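Local coordinates for protein carboxypeptidase A (Helicoverpa armigera, PDB 1JQG) that probably removes C-terminal residues from peptides as a zinc-dependent metallocarboxypeptidase of the M14 family, made as a proenzyme in the insect mid-gut, at residues L159-T164 against W213-V218. Sequence-based numbering, arbitrary orientation.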
loop_
_atom_site.group_PDB
_atom_site.type_symbol
_atom_site.label_atom_id
_atom_site.label_comp_id
_atom_site.label_asym_id
_atom_site.label_seq_id
_atom_site.Cartn_x
_atom_site.Cartn_y
_atom_site.Cartn_z
ATOM N N LEU A 159 -5.530 -10.279 -12.303
ATOM C CA LEU A 159 -5.936 -10.191 -13.690
ATOM C C LEU A 159 -4.739 -10.059 -14.627
ATOM O O LEU A 159 -3.792 -9.353 -14.364
ATOM C CB LEU A 159 -6.931 -9.017 -13.785
ATOM C CG LEU A 159 -8.341 -9.225 -13.262
ATOM C CD1 LEU A 159 -9.235 -8.073 -13.715
ATOM C CD2 LEU A 159 -8.976 -10.528 -13.717
ATOM N N ARG A 160 -4.890 -10.548 -15.848
ATOM C CA ARG A 160 -3.940 -10.335 -16.935
ATOM C C ARG A 160 -4.697 -9.689 -18.087
ATOM O O ARG A 160 -5.441 -10.391 -18.771
ATOM C CB ARG A 160 -3.336 -11.662 -17.381
ATOM C CG ARG A 160 -2.250 -12.184 -16.444
ATOM C CD ARG A 160 -1.420 -13.263 -17.151
ATOM N NE ARG A 160 -2.197 -14.455 -17.427
ATOM C CZ ARG A 160 -1.834 -15.507 -18.106
ATOM N NH1 ARG A 160 -0.623 -15.570 -18.631
ATOM N NH2 ARG A 160 -2.690 -16.510 -18.282
ATOM N N ILE A 161 -4.638 -8.385 -18.198
ATOM C CA ILE A 161 -5.342 -7.637 -19.236
ATOM C C ILE A 161 -4.455 -7.474 -20.479
ATOM O O ILE A 161 -3.323 -6.983 -20.429
ATOM C CB ILE A 161 -5.779 -6.252 -18.698
ATOM C CG1 ILE A 161 -6.580 -6.432 -17.408
ATOM C CG2 ILE A 161 -6.510 -5.513 -19.808
ATOM C CD1 ILE A 161 -7.023 -5.262 -16.588
ATOM N N SER A 162 -4.937 -7.957 -21.605
ATOM C CA SER A 162 -4.221 -7.939 -22.866
ATOM C C SER A 162 -5.107 -8.214 -24.077
ATOM O O SER A 162 -5.912 -9.147 -24.159
ATOM C CB SER A 162 -3.066 -8.957 -22.836
ATOM O OG SER A 162 -2.435 -8.995 -24.120
ATOM N N THR A 163 -4.860 -7.532 -25.160
ATOM C CA THR A 163 -5.559 -7.722 -26.429
ATOM C C THR A 163 -4.859 -8.803 -27.253
ATOM O O THR A 163 -5.371 -9.406 -28.210
ATOM C CB THR A 163 -5.611 -6.443 -27.291
ATOM O OG1 THR A 163 -4.246 -6.062 -27.483
ATOM C CG2 THR A 163 -6.375 -5.301 -26.662
ATOM N N THR A 164 -3.623 -9.105 -26.898
ATOM C CA THR A 164 -2.856 -10.157 -27.568
ATOM C C THR A 164 -2.627 -11.369 -26.678
ATOM O O THR A 164 -1.766 -12.224 -26.895
ATOM C CB THR A 164 -1.479 -9.629 -28.017
ATOM O OG1 THR A 164 -0.904 -8.981 -26.862
ATOM C CG2 THR A 164 -1.675 -8.685 -29.189
ATOM N N TRP A 213 -1.044 -5.747 -19.030
ATOM C CA TRP A 213 -1.188 -5.370 -17.622
ATOM C C TRP A 213 -1.450 -6.571 -16.708
ATOM O O TRP A 213 -2.069 -7.586 -17.034
ATOM C CB TRP A 213 -2.289 -4.344 -17.412
ATOM C CG TRP A 213 -2.230 -3.147 -18.294
ATOM C CD1 TRP A 213 -2.494 -3.076 -19.642
ATOM C CD2 TRP A 213 -1.929 -1.809 -17.893
ATOM N NE1 TRP A 213 -2.357 -1.788 -20.098
ATOM C CE2 TRP A 213 -2.017 -0.991 -19.040
ATOM C CE3 TRP A 213 -1.614 -1.205 -16.675
ATOM C CZ2 TRP A 213 -1.778 0.391 -18.998
ATOM C CZ3 TRP A 213 -1.368 0.133 -16.628
ATOM C CH2 TRP A 213 -1.440 0.930 -17.782
ATOM N N ILE A 214 -0.893 -6.463 -15.490
ATOM C CA ILE A 214 -1.067 -7.429 -14.437
ATOM C C ILE A 214 -1.570 -6.608 -13.263
ATOM O O ILE A 214 -0.886 -5.700 -12.777
ATOM C CB ILE A 214 0.229 -8.169 -14.086
ATOM C CG1 ILE A 214 0.643 -9.127 -15.219
ATOM C CG2 ILE A 214 0.073 -8.973 -12.779
ATOM C CD1 ILE A 214 1.970 -9.834 -15.041
ATOM N N ILE A 215 -2.758 -6.942 -12.743
ATOM C CA ILE A 215 -3.320 -6.229 -11.609
ATOM C C ILE A 215 -3.718 -7.182 -10.510
ATOM O O ILE A 215 -4.561 -8.052 -10.733
ATOM C CB ILE A 215 -4.518 -5.366 -12.049
ATOM C CG1 ILE A 215 -4.087 -4.383 -13.159
ATOM C CG2 ILE A 215 -5.093 -4.601 -10.852
ATOM C CD1 ILE A 215 -5.152 -3.417 -13.622
ATOM N N LEU A 216 -3.174 -6.951 -9.314
ATOM C CA LEU A 216 -3.480 -7.754 -8.124
ATOM C C LEU A 216 -4.154 -6.868 -7.065
ATOM O O LEU A 216 -3.507 -6.103 -6.336
ATOM C CB LEU A 216 -2.193 -8.396 -7.575
ATOM C CG LEU A 216 -2.270 -9.185 -6.272
ATOM C CD1 LEU A 216 -3.178 -10.399 -6.356
ATOM C CD2 LEU A 216 -0.911 -9.718 -5.833
ATOM N N PRO A 217 -5.486 -6.884 -7.007
ATOM C CA PRO A 217 -6.268 -6.059 -6.092
ATOM C C PRO A 217 -5.955 -6.301 -4.630
ATOM O O PRO A 217 -5.738 -5.370 -3.850
ATOM C CB PRO A 217 -7.686 -6.293 -6.511
ATOM C CG PRO A 217 -7.620 -6.829 -7.928
ATOM C CD PRO A 217 -6.343 -7.642 -7.938
ATOM N N VAL A 218 -6.097 -7.513 -4.107
ATOM C CA VAL A 218 -5.928 -7.894 -2.736
ATOM C C VAL A 218 -4.723 -8.803 -2.518
ATOM O O VAL A 218 -4.757 -10.017 -2.581
ATOM C CB VAL A 218 -7.170 -8.612 -2.169
ATOM C CG1 VAL A 218 -7.057 -8.702 -0.646
ATOM C CG2 VAL A 218 -8.436 -7.869 -2.550
#
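Ile161 and Trp213 form one hydrogen-bonded pair of an antiparallel ladder, and Leu159 and Ile215 form the next. Trp213 N gives a nearly linear bond to Ile161 O (2.9 Å, 179°), in the carbonyl plane, whereas the return bond from Ile161 N to Trp213 O is bent to 139°, with Ile161 N tilted out of the plane of the Trp213 carbonyl. Leu159 N bonds to Ile215 O at 2.9 Å and Ile215 N to Leu159 O at 3.1 Å. Between these pairs, Arg160 CA directs its C-H at Trp213 O and Ile214 CA at Leu159 O, both at 3.3 Å.

The side chain of Ile161 shares a face with Leu159, Trp213 and Ile215. Its CB lies 4.2 Å from Trp213 CB; CG1 lies beside the backbone N (chi1 -54°) and the chain runs on extended, so that CD1 meets Ile215 CD1 at 4.0 Å. Helix 187-200 packs on this face, with Val199 against Ile161 and Leu198 against Trp213. The indole NE1 bonds to Leu207 O.

Strand 155-161 thus joins strand 212-216 within the mixed sheet of the carboxypeptidase domain, away from the zinc site. Paired main-chain polar groups and aliphatic contacts are consistent with a register fixed largely by the main-chain bonds, with dispersion and burial of apolar surface adding to the cohesion of the join.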